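Local coordinates for endo-pectate lyase (Erwinia chrysanthemi, PDB 3B4N), which probably cleaves polygalacturonate and methylated pectins by endo-acting, calcium-dependent elimination, leaving oligosaccharides with unsaturated galacturonosyl ends, at residues Ser230-Phe241 / Gly261-Thr272. Numbering follows the deposited sequence.
Sequences SKNSTTVVKGNF and GGPRFLTVTSAT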
# COMPACT_ATOMS: atom_id res chain seq x y z
N SER A 230 -11.32 -13.69 -1.22
CA SER A 230 -12.15 -14.17 -2.32
C SER A 230 -11.33 -15.08 -3.24
O SER A 230 -10.11 -15.15 -3.12
CB SER A 230 -12.70 -12.98 -3.12
OG SER A 230 -11.64 -12.18 -3.59
N LYS A 231 -12.02 -15.77 -4.15
CA LYS A 231 -11.38 -16.67 -5.10
C LYS A 231 -11.62 -16.18 -6.53
O LYS A 231 -12.52 -15.38 -6.77
CB LYS A 231 -11.94 -18.10 -4.96
CG LYS A 231 -11.91 -18.63 -3.54
CD LYS A 231 -12.69 -19.93 -3.42
CE LYS A 231 -12.86 -20.33 -1.96
NZ LYS A 231 -13.89 -21.40 -1.80
N ASN A 232 -10.81 -16.66 -7.47
CA ASN A 232 -10.89 -16.26 -8.88
C ASN A 232 -10.77 -14.74 -8.88
O ASN A 232 -11.47 -14.04 -9.61
CB ASN A 232 -12.26 -16.67 -9.45
CG ASN A 232 -12.60 -18.13 -9.18
OD1 ASN A 232 -11.93 -19.03 -9.68
ND2 ASN A 232 -13.62 -18.36 -8.38
N SER A 233 -9.84 -14.25 -8.06
CA SER A 233 -9.66 -12.82 -7.88
C SER A 233 -8.20 -12.42 -7.79
O SER A 233 -7.34 -13.23 -7.49
CB SER A 233 -10.39 -12.39 -6.61
OG SER A 233 -9.99 -13.22 -5.54
N THR A 234 -7.96 -11.13 -7.98
CA THR A 234 -6.61 -10.60 -8.02
C THR A 234 -6.39 -9.36 -7.18
O THR A 234 -7.26 -8.49 -7.11
CB THR A 234 -6.25 -10.19 -9.47
OG1 THR A 234 -6.59 -11.27 -10.35
CG2 THR A 234 -4.77 -9.86 -9.61
N THR A 235 -5.23 -9.29 -6.53
CA THR A 235 -4.82 -8.10 -5.79
C THR A 235 -3.65 -7.55 -6.61
O THR A 235 -2.70 -8.28 -6.92
CB THR A 235 -4.36 -8.42 -4.36
OG1 THR A 235 -5.48 -8.90 -3.61
CG2 THR A 235 -3.82 -7.15 -3.69
N VAL A 236 -3.75 -6.28 -6.99
CA VAL A 236 -2.74 -5.61 -7.81
C VAL A 236 -2.07 -4.51 -6.99
O VAL A 236 -2.74 -3.76 -6.29
CB VAL A 236 -3.41 -4.97 -9.05
CG1 VAL A 236 -2.36 -4.30 -9.94
CG2 VAL A 236 -4.17 -6.04 -9.83
N VAL A 237 -0.74 -4.44 -7.07
CA VAL A 237 0.03 -3.43 -6.33
C VAL A 237 0.93 -2.69 -7.30
O VAL A 237 1.83 -3.28 -7.90
CB VAL A 237 0.89 -4.08 -5.23
CG1 VAL A 237 1.69 -3.00 -4.48
CG2 VAL A 237 0.01 -4.87 -4.26
N LYS A 238 0.69 -1.39 -7.45
CA LYS A 238 1.48 -0.56 -8.35
C LYS A 238 1.62 0.86 -7.82
O LYS A 238 1.22 1.15 -6.69
CB LYS A 238 0.84 -0.55 -9.75
CG LYS A 238 -0.58 -0.01 -9.83
CD LYS A 238 -1.12 -0.27 -11.22
CE LYS A 238 -2.55 0.14 -11.39
NZ LYS A 238 -2.91 0.03 -12.84
N GLY A 239 2.22 1.74 -8.61
CA GLY A 239 2.38 3.12 -8.19
C GLY A 239 3.39 3.31 -7.08
O GLY A 239 3.42 4.35 -6.43
N ASN A 240 4.23 2.30 -6.87
CA ASN A 240 5.25 2.33 -5.84
C ASN A 240 4.71 2.44 -4.42
O ASN A 240 5.19 3.24 -3.61
CB ASN A 240 6.27 3.43 -6.11
CG ASN A 240 7.60 3.18 -5.42
OD1 ASN A 240 7.93 2.03 -5.08
ND2 ASN A 240 8.38 4.23 -5.22
N PHE A 241 3.69 1.63 -4.14
CA PHE A 241 3.11 1.50 -2.80
C PHE A 241 4.33 1.26 -1.91
O PHE A 241 5.16 0.39 -2.20
CB PHE A 241 2.18 0.28 -2.82
CG PHE A 241 1.59 -0.07 -1.48
CD1 PHE A 241 0.99 0.89 -0.67
CD2 PHE A 241 1.54 -1.40 -1.07
CE1 PHE A 241 0.35 0.53 0.52
CE2 PHE A 241 0.90 -1.77 0.12
CZ PHE A 241 0.31 -0.80 0.91
N GLY A 261 -10.10 -21.87 -0.40
CA GLY A 261 -9.91 -22.42 -1.73
C GLY A 261 -9.22 -21.38 -2.59
O GLY A 261 -8.71 -20.39 -2.05
N GLY A 262 -9.20 -21.59 -3.90
CA GLY A 262 -8.56 -20.65 -4.80
C GLY A 262 -9.15 -20.70 -6.19
O GLY A 262 -10.25 -21.22 -6.38
N PRO A 263 -8.43 -20.19 -7.20
CA PRO A 263 -7.10 -19.58 -7.06
C PRO A 263 -7.17 -18.11 -6.66
O PRO A 263 -8.16 -17.44 -6.93
CB PRO A 263 -6.51 -19.74 -8.45
CG PRO A 263 -7.72 -19.54 -9.33
CD PRO A 263 -8.79 -20.34 -8.62
N ARG A 264 -6.12 -17.64 -6.00
CA ARG A 264 -6.02 -16.23 -5.63
C ARG A 264 -4.75 -15.72 -6.30
O ARG A 264 -3.72 -16.40 -6.30
CB ARG A 264 -5.94 -16.06 -4.12
CG ARG A 264 -7.18 -16.58 -3.43
CD ARG A 264 -7.21 -16.17 -1.98
NE ARG A 264 -8.41 -16.64 -1.30
CZ ARG A 264 -8.42 -17.59 -0.37
NH1 ARG A 264 -7.29 -18.19 -0.00
NH2 ARG A 264 -9.55 -17.92 0.23
N PHE A 265 -4.81 -14.52 -6.87
CA PHE A 265 -3.68 -13.98 -7.57
C PHE A 265 -3.16 -12.67 -7.03
O PHE A 265 -3.92 -11.84 -6.54
CB PHE A 265 -4.03 -13.77 -9.05
CG PHE A 265 -4.54 -14.99 -9.73
CD1 PHE A 265 -5.90 -15.14 -9.98
CD2 PHE A 265 -3.66 -15.99 -10.12
CE1 PHE A 265 -6.37 -16.28 -10.63
CE2 PHE A 265 -4.13 -17.13 -10.77
CZ PHE A 265 -5.48 -17.27 -11.03
N LEU A 266 -1.85 -12.51 -7.11
CA LEU A 266 -1.21 -11.27 -6.71
C LEU A 266 -0.39 -10.80 -7.91
O LEU A 266 0.33 -11.58 -8.53
CB LEU A 266 -0.27 -11.49 -5.52
CG LEU A 266 0.64 -10.28 -5.22
CD1 LEU A 266 -0.21 -9.12 -4.68
CD2 LEU A 266 1.71 -10.67 -4.21
N THR A 267 -0.54 -9.52 -8.24
CA THR A 267 0.23 -8.92 -9.33
C THR A 267 0.90 -7.68 -8.76
O THR A 267 0.23 -6.69 -8.47
CB THR A 267 -0.67 -8.46 -10.49
OG1 THR A 267 -1.38 -9.59 -11.02
CG2 THR A 267 0.18 -7.84 -11.61
N VAL A 268 2.22 -7.75 -8.57
CA VAL A 268 2.98 -6.61 -8.08
C VAL A 268 3.83 -6.09 -9.23
O VAL A 268 4.61 -6.85 -9.82
CB VAL A 268 3.92 -6.98 -6.91
CG1 VAL A 268 4.77 -5.77 -6.51
CG2 VAL A 268 3.12 -7.46 -5.72
N THR A 269 3.71 -4.80 -9.55
CA THR A 269 4.51 -4.22 -10.61
C THR A 269 5.43 -3.10 -10.10
O THR A 269 6.39 -2.75 -10.77
CB THR A 269 3.65 -3.63 -11.74
OG1 THR A 269 2.87 -2.55 -11.22
CG2 THR A 269 2.73 -4.69 -12.34
N SER A 270 5.11 -2.54 -8.94
CA SER A 270 5.94 -1.48 -8.36
C SER A 270 5.60 -1.27 -6.89
O SER A 270 4.49 -0.84 -6.54
CB SER A 270 5.72 -0.17 -9.12
OG SER A 270 6.51 0.87 -8.57
N ALA A 271 6.57 -1.57 -6.03
CA ALA A 271 6.40 -1.41 -4.59
C ALA A 271 7.76 -1.30 -3.95
O ALA A 271 8.76 -1.78 -4.49
CB ALA A 271 5.64 -2.60 -4.01
N THR A 272 7.80 -0.65 -2.79
CA THR A 272 9.04 -0.45 -2.06
C THR A 272 8.88 -0.77 -0.59
O THR A 272 7.89 -0.38 0.03
CB THR A 272 9.52 1.03 -2.16
OG1 THR A 272 9.92 1.31 -3.50
CG2 THR A 272 10.69 1.28 -1.21
O HOH W 1 -11.84 -21.92 -8.77
O HOH W 2 11.20 3.57 -4.17
O HOH W 3 10.03 0.22 -6.58
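T235 and L266 pair in register where strands 233-238 and 264-268 run parallel, 17° apart. The N-H of T235 bonds F265 O, and T235 O takes the N-H of T267. The next rung, V237 N to T267 O, measures 2.8 Å.

R264 reaches back across to S230. Its CB lies on the same side of the sheet as T235 and L266. CG and CD of R264 both pass 3.3 Å from S230 O. NE of R264 donates to S230 O at 2.9 Å; the bond is bent, and NE sits above the carbonyl plane. The oxygen itself lies at the guanidinium edge, in its plane. CZ lies further from it, and G261 O covers one face of the group. At the tip, NH2 bonds N229 O and NH1 bonds S253 OG. These bonds fix the rotation of the guanidinium.

On the inner face, V237 CG1 meets A271 CB at 4.0 Å. The register slips by one residue after V237, in the turns before F241 and A271. In N240 the CB-CG bond swings opposite the backbone N (chi1 -157°), which brings OD1 to T272 OG1. T272 OG1 donates to a lone pair of N240 OD1, in the amide plane, at 2.6 Å.

The two segments lie on two successive coils of the right-handed parallel beta-helix. Strand 203-207 flanks the pair on one side and strand 290-298 on the other, while L226 and W251 pack against its inner face.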